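Local coordinates for protein histidine--tRNA ligase (Thermus thermophilus, PDB 1ADJ) that catalyses the ATP-dependent attachment of L-histidine to its cognate tRNA(His), releasing AMP and diphosphate, as a homodimeric class II aminoacyl-tRNA synthetase, at residues A[133-138]-A[287-292]; A[52-57]-A[259-264]; A[37-42]-A[87-92]; A[127-132]-A[303-308]. One frame throughout, in Å; residues are numbered along the deposited sequence.

Contact 1 (A[133-138]-A[287-292]); sequences GSENPI and RYDGLS. With HIS (histidine), chain F.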
# COMPACT_ATOMS: atom_id res chain seq x y z
N GLY A 133 -17.56 -9.19 -16.58
CA GLY A 133 -18.07 -9.17 -17.93
C GLY A 133 -18.43 -10.47 -18.61
O GLY A 133 -18.65 -10.47 -19.82
N SER A 134 -18.53 -11.57 -17.86
CA SER A 134 -18.89 -12.86 -18.47
C SER A 134 -19.50 -13.88 -17.52
O SER A 134 -19.11 -14.01 -16.36
CB SER A 134 -17.68 -13.48 -19.19
OG SER A 134 -18.03 -14.71 -19.81
N GLU A 135 -20.48 -14.61 -18.04
CA GLU A 135 -21.19 -15.62 -17.27
C GLU A 135 -20.51 -16.99 -17.38
O GLU A 135 -20.80 -17.90 -16.61
CB GLU A 135 -22.64 -15.70 -17.76
CG GLU A 135 -23.52 -16.76 -17.09
CD GLU A 135 -23.81 -16.46 -15.63
OE1 GLU A 135 -24.80 -15.75 -15.35
OE2 GLU A 135 -23.07 -16.97 -14.76
N ASN A 136 -19.59 -17.10 -18.33
CA ASN A 136 -18.88 -18.36 -18.58
C ASN A 136 -18.27 -19.04 -17.35
O ASN A 136 -17.46 -18.45 -16.64
CB ASN A 136 -17.81 -18.14 -19.64
CG ASN A 136 -17.38 -19.42 -20.32
OD1 ASN A 136 -17.06 -20.41 -19.66
ND2 ASN A 136 -17.38 -19.40 -21.64
N PRO A 137 -18.65 -20.30 -17.09
CA PRO A 137 -18.14 -21.06 -15.94
C PRO A 137 -16.64 -21.34 -15.98
O PRO A 137 -16.08 -21.83 -15.00
CB PRO A 137 -18.97 -22.34 -15.97
CG PRO A 137 -19.29 -22.50 -17.42
CD PRO A 137 -19.65 -21.10 -17.83
N ILE A 138 -15.99 -21.04 -17.11
CA ILE A 138 -14.55 -21.23 -17.23
C ILE A 138 -13.87 -20.25 -16.28
O ILE A 138 -12.89 -20.59 -15.61
CB ILE A 138 -14.07 -20.98 -18.68
CG1 ILE A 138 -14.33 -22.22 -19.54
CG2 ILE A 138 -12.60 -20.62 -18.71
CD1 ILE A 138 -13.90 -22.07 -20.99
N ARG A 287 -19.21 -16.15 -7.50
CA ARG A 287 -19.79 -15.35 -8.55
C ARG A 287 -20.73 -14.32 -7.92
O ARG A 287 -21.23 -14.54 -6.82
CB ARG A 287 -20.51 -16.25 -9.54
CG ARG A 287 -21.02 -15.56 -10.78
CD ARG A 287 -21.29 -16.56 -11.87
NE ARG A 287 -20.12 -16.82 -12.71
CZ ARG A 287 -19.69 -15.99 -13.65
NH1 ARG A 287 -20.33 -14.84 -13.87
NH2 ARG A 287 -18.68 -16.34 -14.44
N TYR A 288 -20.96 -13.20 -8.61
CA TYR A 288 -21.80 -12.16 -8.06
C TYR A 288 -22.45 -11.28 -9.13
O TYR A 288 -22.28 -10.06 -9.15
CB TYR A 288 -20.99 -11.29 -7.08
CG TYR A 288 -19.69 -10.79 -7.68
CD1 TYR A 288 -19.67 -9.66 -8.51
CD2 TYR A 288 -18.50 -11.49 -7.48
CE1 TYR A 288 -18.50 -9.25 -9.13
CE2 TYR A 288 -17.32 -11.09 -8.10
CZ TYR A 288 -17.33 -9.97 -8.93
OH TYR A 288 -16.19 -9.59 -9.59
N ASP A 289 -23.17 -11.90 -10.04
CA ASP A 289 -23.85 -11.15 -11.09
C ASP A 289 -24.96 -10.35 -10.40
O ASP A 289 -25.51 -10.79 -9.38
CB ASP A 289 -24.44 -12.12 -12.13
CG ASP A 289 -23.40 -13.07 -12.73
OD1 ASP A 289 -22.26 -13.17 -12.21
OD2 ASP A 289 -23.72 -13.73 -13.74
N GLY A 290 -25.25 -9.16 -10.90
CA GLY A 290 -26.30 -8.37 -10.28
C GLY A 290 -25.79 -7.30 -9.33
O GLY A 290 -26.51 -6.34 -9.04
N LEU A 291 -24.55 -7.46 -8.86
CA LEU A 291 -23.93 -6.49 -7.95
C LEU A 291 -23.83 -5.13 -8.64
O LEU A 291 -24.16 -4.09 -8.05
CB LEU A 291 -22.55 -6.97 -7.51
CG LEU A 291 -21.69 -6.00 -6.69
CD1 LEU A 291 -22.45 -5.54 -5.47
CD2 LEU A 291 -20.41 -6.68 -6.28
N SER A 292 -23.40 -5.13 -9.89
CA SER A 292 -23.27 -3.90 -10.65
C SER A 292 -24.61 -3.17 -10.70
O SER A 292 -24.67 -1.94 -10.56
CB SER A 292 -22.79 -4.20 -12.07
OG SER A 292 -23.60 -5.20 -12.66
N HIS F . -15.24 -9.76 -1.58
CA HIS F . -14.98 -11.13 -1.14
C HIS F . -14.46 -11.18 0.30
O HIS F . -14.37 -10.10 0.91
CB HIS F . -14.00 -11.82 -2.10
CG HIS F . -14.52 -11.95 -3.49
ND1 HIS F . -15.77 -12.46 -3.76
CD2 HIS F . -14.00 -11.58 -4.68
CE1 HIS F . -16.00 -12.39 -5.06
NE2 HIS F . -14.94 -11.86 -5.64
OXT HIS F . -14.19 -12.29 0.80
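In the class II catalytic domain, R287, the last residue of strand 281-287, ties that strand to S134 and E135 in the turn between strand 123-132 and helix 137-153. The guanidinium meets the carbonyl of S134 end-on: NH1 and NH2 both give hydrogen bonds to S134 O, at 2.9 and 3.0 Å, with the oxygen near the guanidinium plane and the two donors arriving from opposite faces of the carbonyl plane. CG lies anti to the backbone N (chi1 -173°), and a bend at chi3 (-88°) turns the head toward the turn. NH1 also forms a salt bridge with D289 OD1 (3.0 Å), using the syn lone pair of that oxygen, while NH2 pairs with D140 in the next helix. E135 comes over one face instead: its OE2 is 3.6 Å from R287 NH1, a purely electrostatic pairing to which no N-H points. The turn is itself well braced. S134 OG accepts from N136 N in an ST turn, and N136 OD1 caps the helix by accepting from I138 N (2.8 Å), a role that suits asparagine. L361 of the second subunit packs on S134 and N136. Replacing R287 by a leucine would probably leave S134 O without both donors and the carboxylates of E135, D289 and D140 without their shared counter-charge. With three carboxylates gathered round it, the arginine probably does more than tie a strand end to a turn: its positive charge is likely to ease whatever repulsion there is among them.

Contact 2 (A[52-57]-A[259-264]); sequences KGVGAA and RGLDYY. With HIS (histidine), chain F.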
# COMPACT_ATOMS: atom_id res chain seq x y z
N LYS A 52 -25.53 -1.12 -0.36
CA LYS A 52 -26.23 -1.75 -1.47
C LYS A 52 -25.47 -2.96 -1.97
O LYS A 52 -26.05 -4.02 -2.17
CB LYS A 52 -26.45 -0.74 -2.60
CG LYS A 52 -27.22 0.48 -2.13
CD LYS A 52 -27.43 1.50 -3.22
CE LYS A 52 -28.17 2.71 -2.66
NZ LYS A 52 -28.48 3.73 -3.70
N GLY A 53 -24.16 -2.80 -2.13
CA GLY A 53 -23.33 -3.88 -2.61
C GLY A 53 -23.30 -5.13 -1.74
O GLY A 53 -23.73 -6.20 -2.16
N VAL A 54 -22.78 -4.98 -0.53
CA VAL A 54 -22.67 -6.11 0.39
C VAL A 54 -24.02 -6.63 0.90
O VAL A 54 -24.12 -7.75 1.40
CB VAL A 54 -21.73 -5.75 1.58
CG1 VAL A 54 -21.37 -6.98 2.39
CG2 VAL A 54 -20.46 -5.10 1.05
N GLY A 55 -25.07 -5.83 0.72
CA GLY A 55 -26.40 -6.22 1.15
C GLY A 55 -26.71 -5.71 2.55
O GLY A 55 -26.03 -6.09 3.50
N ALA A 56 -27.76 -4.92 2.67
CA ALA A 56 -28.17 -4.33 3.95
C ALA A 56 -28.52 -5.30 5.08
O ALA A 56 -28.78 -4.88 6.21
CB ALA A 56 -29.32 -3.35 3.73
N ALA A 57 -28.49 -6.60 4.80
CA ALA A 57 -28.83 -7.61 5.80
C ALA A 57 -27.62 -8.30 6.42
O ALA A 57 -27.76 -9.08 7.36
CB ALA A 57 -29.76 -8.65 5.19
N ARG A 259 -21.61 -17.89 2.28
CA ARG A 259 -20.49 -16.98 2.29
C ARG A 259 -20.91 -15.76 3.11
O ARG A 259 -22.09 -15.59 3.41
CB ARG A 259 -20.11 -16.61 0.86
CG ARG A 259 -18.66 -16.25 0.71
CD ARG A 259 -17.75 -17.45 0.77
NE ARG A 259 -16.45 -17.08 1.33
CZ ARG A 259 -15.64 -16.14 0.83
NH1 ARG A 259 -15.98 -15.45 -0.25
NH2 ARG A 259 -14.50 -15.86 1.45
N GLY A 260 -19.95 -14.91 3.46
CA GLY A 260 -20.26 -13.74 4.28
C GLY A 260 -20.87 -12.51 3.62
O GLY A 260 -21.02 -11.48 4.28
N LEU A 261 -21.23 -12.60 2.34
CA LEU A 261 -21.80 -11.46 1.64
C LEU A 261 -23.06 -11.84 0.86
O LEU A 261 -23.19 -12.98 0.42
CB LEU A 261 -20.75 -10.83 0.72
CG LEU A 261 -19.43 -10.51 1.42
CD1 LEU A 261 -18.51 -11.71 1.40
CD2 LEU A 261 -18.76 -9.35 0.76
N ASP A 262 -23.97 -10.89 0.67
CA ASP A 262 -25.23 -11.13 -0.03
C ASP A 262 -25.26 -10.98 -1.55
O ASP A 262 -26.25 -11.37 -2.17
CB ASP A 262 -26.35 -10.26 0.57
CG ASP A 262 -26.83 -10.78 1.91
OD1 ASP A 262 -26.38 -11.87 2.34
OD2 ASP A 262 -27.68 -10.08 2.53
N TYR A 263 -24.22 -10.41 -2.14
CA TYR A 263 -24.19 -10.24 -3.60
C TYR A 263 -23.88 -11.52 -4.40
O TYR A 263 -23.98 -11.53 -5.63
CB TYR A 263 -23.21 -9.12 -3.98
CG TYR A 263 -21.78 -9.30 -3.49
CD1 TYR A 263 -21.09 -10.50 -3.69
CD2 TYR A 263 -21.11 -8.25 -2.86
CE1 TYR A 263 -19.78 -10.65 -3.28
CE2 TYR A 263 -19.79 -8.39 -2.45
CZ TYR A 263 -19.13 -9.60 -2.66
OH TYR A 263 -17.81 -9.73 -2.29
N TYR A 264 -23.50 -12.58 -3.69
CA TYR A 264 -23.15 -13.86 -4.30
C TYR A 264 -24.30 -14.58 -4.97
O TYR A 264 -25.40 -14.67 -4.43
CB TYR A 264 -22.53 -14.80 -3.28
CG TYR A 264 -21.10 -14.48 -2.95
CD1 TYR A 264 -20.13 -14.40 -3.94
CD2 TYR A 264 -20.71 -14.28 -1.63
CE1 TYR A 264 -18.82 -14.13 -3.64
CE2 TYR A 264 -19.40 -14.01 -1.32
CZ TYR A 264 -18.46 -13.93 -2.32
OH TYR A 264 -17.15 -13.68 -1.98
N HIS F . -15.24 -9.76 -1.58
CA HIS F . -14.98 -11.13 -1.14
C HIS F . -14.46 -11.18 0.30
O HIS F . -14.37 -10.10 0.91
CB HIS F . -14.00 -11.82 -2.10
CG HIS F . -14.52 -11.95 -3.49
ND1 HIS F . -15.77 -12.46 -3.76
CD2 HIS F . -14.00 -11.58 -4.68
CE1 HIS F . -16.00 -12.39 -5.06
NE2 HIS F . -14.94 -11.86 -5.64
OXT HIS F . -14.19 -12.29 0.80
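Y263 belongs to the RGLDYY sequence, the histidine A signature of histidyl-tRNA synthetases, and its side chain runs from the end of helix 47-54 to the bound substrate. Its CB lies 3.5 Å from G53 O; then CD2, on the ring edge, meets the same carbonyl oxygen at 3.4 Å, near the ring plane. L261 CB sits over one face toward the rim, and CE1 stands over the centre of the Y264 ring. At the tip, OH accepts a hydrogen bond from the amino N of the histidine ligand (2.7 Å) and is also bonded to T83. The first torsion (chi1 57°) sets CG between the backbone N and carbonyl carbon, directing the ring into the pocket.

Beside it, D262 N donates to V54 O (3.2 Å), and V54 CG1 packs on L261 CD2 at 3.9 Å. G55 leaves the helix with positive phi (93°); a CB there would collide with D262 CB, so glycine suits the place. The D262 carboxylate turns to R204. Y264 OH is hydrogen-bonded to ND1 of the ligand at 2.6 Å. The two neighbouring tyrosines thus read different ends of the substrate, one its amino group and the other its imidazole, consistent with selection of histidine.

Contact 3 (A[37-42]-A[87-92]); sequences LELVTP and VRAYLE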
# COMPACT_ATOMS: atom_id res chain seq x y z
N LEU A 37 -5.10 -7.04 -14.45
CA LEU A 37 -4.54 -5.69 -14.42
C LEU A 37 -4.63 -5.16 -12.97
O LEU A 37 -5.66 -5.31 -12.32
CB LEU A 37 -5.34 -4.77 -15.35
CG LEU A 37 -5.06 -3.26 -15.28
CD1 LEU A 37 -3.94 -2.87 -16.26
CD2 LEU A 37 -6.34 -2.49 -15.59
N GLU A 38 -3.54 -4.59 -12.45
CA GLU A 38 -3.56 -4.07 -11.09
C GLU A 38 -4.36 -2.77 -11.03
O GLU A 38 -4.09 -1.83 -11.78
CB GLU A 38 -2.14 -3.86 -10.57
CG GLU A 38 -2.08 -3.38 -9.11
CD GLU A 38 -0.66 -3.33 -8.53
OE1 GLU A 38 0.33 -3.41 -9.29
OE2 GLU A 38 -0.53 -3.20 -7.30
N LEU A 39 -5.35 -2.72 -10.14
CA LEU A 39 -6.22 -1.56 -9.97
C LEU A 39 -6.39 -1.35 -8.48
O LEU A 39 -6.89 -2.23 -7.78
CB LEU A 39 -7.58 -1.84 -10.61
CG LEU A 39 -8.80 -0.90 -10.65
CD1 LEU A 39 -9.21 -0.37 -9.29
CD2 LEU A 39 -8.56 0.22 -11.60
N VAL A 40 -5.97 -0.19 -7.99
CA VAL A 40 -6.08 0.12 -6.57
C VAL A 40 -7.16 1.16 -6.35
O VAL A 40 -7.09 2.26 -6.90
CB VAL A 40 -4.74 0.63 -6.00
CG1 VAL A 40 -4.84 0.78 -4.50
CG2 VAL A 40 -3.61 -0.34 -6.35
N THR A 41 -8.19 0.80 -5.60
CA THR A 41 -9.29 1.71 -5.31
C THR A 41 -9.00 2.47 -4.02
O THR A 41 -8.19 2.03 -3.21
CB THR A 41 -10.63 0.94 -5.17
OG1 THR A 41 -10.51 -0.07 -4.15
CG2 THR A 41 -11.00 0.29 -6.47
N PRO A 42 -9.66 3.63 -3.82
CA PRO A 42 -9.47 4.46 -2.62
C PRO A 42 -9.75 3.70 -1.33
O PRO A 42 -10.42 2.67 -1.35
CB PRO A 42 -10.49 5.57 -2.83
CG PRO A 42 -10.52 5.73 -4.31
CD PRO A 42 -10.58 4.30 -4.76
N VAL A 87 -16.17 -3.30 -8.74
CA VAL A 87 -17.30 -3.17 -9.65
C VAL A 87 -17.64 -1.70 -9.86
O VAL A 87 -18.00 -1.29 -10.98
CB VAL A 87 -18.55 -3.93 -9.11
CG1 VAL A 87 -19.69 -3.81 -10.10
CG2 VAL A 87 -18.21 -5.39 -8.87
N ARG A 88 -17.49 -0.91 -8.80
CA ARG A 88 -17.75 0.53 -8.83
C ARG A 88 -16.76 1.16 -9.80
O ARG A 88 -17.13 1.99 -10.64
CB ARG A 88 -17.59 1.12 -7.43
CG ARG A 88 -18.08 2.57 -7.24
CD ARG A 88 -17.02 3.61 -7.61
NE ARG A 88 -15.76 3.39 -6.89
CZ ARG A 88 -14.56 3.56 -7.43
NH1 ARG A 88 -14.44 3.96 -8.69
NH2 ARG A 88 -13.48 3.28 -6.73
N ALA A 89 -15.51 0.72 -9.72
CA ALA A 89 -14.45 1.20 -10.60
C ALA A 89 -14.75 0.80 -12.04
O ALA A 89 -14.64 1.62 -12.96
CB ALA A 89 -13.11 0.65 -10.16
N TYR A 90 -15.13 -0.46 -12.23
CA TYR A 90 -15.46 -1.00 -13.55
C TYR A 90 -16.52 -0.13 -14.20
O TYR A 90 -16.38 0.29 -15.36
CB TYR A 90 -15.99 -2.44 -13.41
CG TYR A 90 -16.34 -3.13 -14.71
CD1 TYR A 90 -17.56 -2.90 -15.34
CD2 TYR A 90 -15.45 -4.02 -15.31
CE1 TYR A 90 -17.90 -3.54 -16.52
CE2 TYR A 90 -15.78 -4.68 -16.50
CZ TYR A 90 -17.01 -4.43 -17.10
OH TYR A 90 -17.35 -5.07 -18.26
N LEU A 91 -17.59 0.12 -13.46
CA LEU A 91 -18.69 0.95 -13.93
C LEU A 91 -18.20 2.36 -14.28
O LEU A 91 -18.31 2.80 -15.43
CB LEU A 91 -19.77 1.03 -12.85
CG LEU A 91 -20.99 0.11 -12.94
CD1 LEU A 91 -20.64 -1.23 -13.54
CD2 LEU A 91 -21.59 -0.05 -11.54
N GLU A 92 -17.60 3.03 -13.30
CA GLU A 92 -17.10 4.39 -13.47
C GLU A 92 -16.16 4.62 -14.65
O GLU A 92 -16.28 5.61 -15.37
CB GLU A 92 -16.43 4.87 -12.19
CG GLU A 92 -15.82 6.26 -12.31
CD GLU A 92 -15.27 6.78 -11.00
OE1 GLU A 92 -15.44 6.11 -9.97
OE2 GLU A 92 -14.68 7.89 -11.02
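This is a buried, largely apolar strand-to-helix contact at the dimer interface, in which L39, T41 and P42 lie against A89 and R88 of helix 83-92. Strand 37-40 and P42 belong to motif 1 of class II synthetases, the helix-strand element that ends in a characteristic proline and builds the dimer. L39 and V40 pair antiparallel with a strand of the second subunit, so the sheet continues from one chain into the other. The small methyl of A89 lets the helix come near: L39 CD1 touches A89 CB at 4.1 Å, and T41 CG2 reaches the same CB at 4.3 Å. No hydrogen bond crosses between the two segments.

R88 is the polar member. Its chain bends at chi2 (-86°) and chi3 (-54°), folding the head back so that NH1 makes a salt bridge with E92 OE1 one helical turn on. NH1 also pairs with D11 of the second subunit, and NH2 pairs with E45, so an arginine can serve both helix and interface while NH2 also lies beside the carbons of T41 and P42. T41 and R88 slide past each other in opposite directions, bringing T41 CG2 to 3.9 Å from R88 NH2, while P42, crossing R88 at a slant, sets its CD 3.7 Å from that same nitrogen.

Contact 4 (A[127-132]-A[303-308]); sequences VNYEAL and VGFAFG. With HIS (histidine), chain F.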
# COMPACT_ATOMS: atom_id res chain seq x y z
N VAL A 127 -5.46 -9.90 -0.82
CA VAL A 127 -5.18 -9.88 -2.25
C VAL A 127 -6.56 -10.14 -2.82
O VAL A 127 -7.25 -11.06 -2.38
CB VAL A 127 -4.21 -11.00 -2.66
CG1 VAL A 127 -4.13 -11.11 -4.18
CG2 VAL A 127 -2.83 -10.71 -2.10
N ASN A 128 -6.97 -9.33 -3.79
CA ASN A 128 -8.29 -9.44 -4.37
C ASN A 128 -8.21 -9.60 -5.88
O ASN A 128 -7.51 -8.83 -6.55
CB ASN A 128 -9.07 -8.17 -4.01
CG ASN A 128 -10.53 -8.25 -4.36
OD1 ASN A 128 -11.37 -8.63 -3.52
ND2 ASN A 128 -10.88 -7.82 -5.57
N TYR A 129 -8.88 -10.63 -6.40
CA TYR A 129 -8.92 -10.91 -7.84
C TYR A 129 -10.36 -10.80 -8.30
O TYR A 129 -11.27 -11.29 -7.62
CB TYR A 129 -8.39 -12.30 -8.15
CG TYR A 129 -8.65 -12.75 -9.57
CD1 TYR A 129 -7.94 -12.20 -10.63
CD2 TYR A 129 -9.63 -13.70 -9.85
CE1 TYR A 129 -8.19 -12.59 -11.94
CE2 TYR A 129 -9.89 -14.10 -11.16
CZ TYR A 129 -9.16 -13.54 -12.20
OH TYR A 129 -9.38 -13.92 -13.51
N GLU A 130 -10.55 -10.31 -9.52
CA GLU A 130 -11.88 -10.10 -10.07
C GLU A 130 -11.89 -10.33 -11.59
O GLU A 130 -11.00 -9.87 -12.29
CB GLU A 130 -12.28 -8.66 -9.74
CG GLU A 130 -13.59 -8.46 -8.98
CD GLU A 130 -13.68 -9.25 -7.69
OE1 GLU A 130 -14.15 -10.40 -7.74
OE2 GLU A 130 -13.34 -8.71 -6.62
N ALA A 131 -12.89 -11.05 -12.08
CA ALA A 131 -13.04 -11.30 -13.52
C ALA A 131 -14.45 -10.83 -13.82
O ALA A 131 -15.44 -11.43 -13.38
CB ALA A 131 -12.89 -12.77 -13.84
N LEU A 132 -14.56 -9.73 -14.56
CA LEU A 132 -15.86 -9.15 -14.86
C LEU A 132 -16.25 -9.15 -16.33
O LEU A 132 -15.39 -9.11 -17.21
CB LEU A 132 -15.90 -7.71 -14.33
CG LEU A 132 -15.65 -7.56 -12.83
CD1 LEU A 132 -15.11 -6.18 -12.53
CD2 LEU A 132 -16.94 -7.81 -12.08
N VAL A 303 -16.84 -12.95 -11.22
CA VAL A 303 -16.39 -13.95 -10.25
C VAL A 303 -15.06 -13.43 -9.75
O VAL A 303 -14.38 -12.67 -10.44
CB VAL A 303 -16.05 -15.33 -10.88
CG1 VAL A 303 -16.82 -16.42 -10.20
CG2 VAL A 303 -16.23 -15.33 -12.38
N GLY A 304 -14.65 -13.89 -8.59
CA GLY A 304 -13.37 -13.48 -8.06
C GLY A 304 -13.13 -14.11 -6.71
O GLY A 304 -13.92 -14.93 -6.26
N PHE A 305 -12.05 -13.71 -6.07
CA PHE A 305 -11.74 -14.23 -4.76
C PHE A 305 -10.88 -13.20 -4.05
O PHE A 305 -10.53 -12.16 -4.63
CB PHE A 305 -10.98 -15.55 -4.86
CG PHE A 305 -9.61 -15.43 -5.46
CD1 PHE A 305 -8.52 -15.09 -4.66
CD2 PHE A 305 -9.41 -15.66 -6.81
CE1 PHE A 305 -7.24 -14.99 -5.21
CE2 PHE A 305 -8.13 -15.56 -7.37
CZ PHE A 305 -7.05 -15.22 -6.56
N ALA A 306 -10.55 -13.49 -2.80
CA ALA A 306 -9.71 -12.62 -2.00
C ALA A 306 -9.18 -13.49 -0.90
O ALA A 306 -9.82 -14.47 -0.52
CB ALA A 306 -10.52 -11.48 -1.41
N PHE A 307 -7.96 -13.22 -0.45
CA PHE A 307 -7.41 -14.01 0.64
C PHE A 307 -6.69 -13.11 1.64
O PHE A 307 -6.10 -12.09 1.26
CB PHE A 307 -6.53 -15.15 0.13
CG PHE A 307 -5.24 -14.72 -0.51
CD1 PHE A 307 -4.16 -14.31 0.26
CD2 PHE A 307 -5.08 -14.80 -1.89
CE1 PHE A 307 -2.94 -14.00 -0.31
CE2 PHE A 307 -3.85 -14.50 -2.49
CZ PHE A 307 -2.78 -14.10 -1.70
N GLY A 308 -6.79 -13.47 2.91
CA GLY A 308 -6.13 -12.69 3.94
C GLY A 308 -4.64 -12.95 4.00
O GLY A 308 -4.20 -14.08 4.25
N HIS F . -15.24 -9.76 -1.58
CA HIS F . -14.98 -11.13 -1.14
C HIS F . -14.46 -11.18 0.30
O HIS F . -14.37 -10.10 0.91
CB HIS F . -14.00 -11.82 -2.10
CG HIS F . -14.52 -11.95 -3.49
ND1 HIS F . -15.77 -12.46 -3.76
CD2 HIS F . -14.00 -11.58 -4.68
CE1 HIS F . -16.00 -12.39 -5.06
NE2 HIS F . -14.94 -11.86 -5.64
OXT HIS F . -14.19 -12.29 0.80
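E130 OE1, which lies against G304 CA, accepts a hydrogen bond from NE2 of the bound histidine (2.7 Å) and takes part in a weak one with Y288 OH. The other oxygen, OE2, is met from above the carboxylate plane by N128 ND2 at 2.8 Å, which steadies the carboxylate. G304 suits its place because a CB there would run into E130 OE1 and Y129 O. With an alanine at E130, the imidazole NE2 would probably lose its acceptor and the N128 amide would be freer to turn.

Six backbone hydrogen bonds join the two antiparallel strands in the core of the class II catalytic sheet: 127-132 comes from the second strand of motif 2, 303-308 from the strand of motif 3. N128, E130 and A306 face the substrate, and A306 CB is small enough to sit 3.6 Å from the ligand CB. V127, Y129, V303, F305 and F307 turn the other way, toward helices 14-33 and 137-153. There Y129 CB lies over the face of the F305 ring, 3.7 Å from its centroid, a CH-pi contact, and the two rings meet obliquely. F307, its CG set between the backbone N and the carbonyl carbon (chi1 68°), likewise presents its face to V127 CB, 3.8 Å from the ring centroid.

How the contacts relate
Contacts 1, 2 and 4 surround the bound histidine. Contact 4 supplies the sheet floor and an acceptor for NE2, contact 2 grips the amino group and ND1, and contact 1 brings the Y288 ring alongside, with Y288 CE2 3.5 Å from the ligand NE2. Contacts 1 and 4 are joined directly: Y288 OH lies 2.9 Å from E130 OE1, and the centres of the two contacts are 13 Å apart. Contact 1 also touches contact 2, where L291 CD2 packs 3.8 Å from Y263 CD2. Contact 3 stands farther back, the T41 side chain being about 11 Å from the ligand, but Y90 and V87 pack on L132 of contact 4, connecting the dimer interface to the pocket.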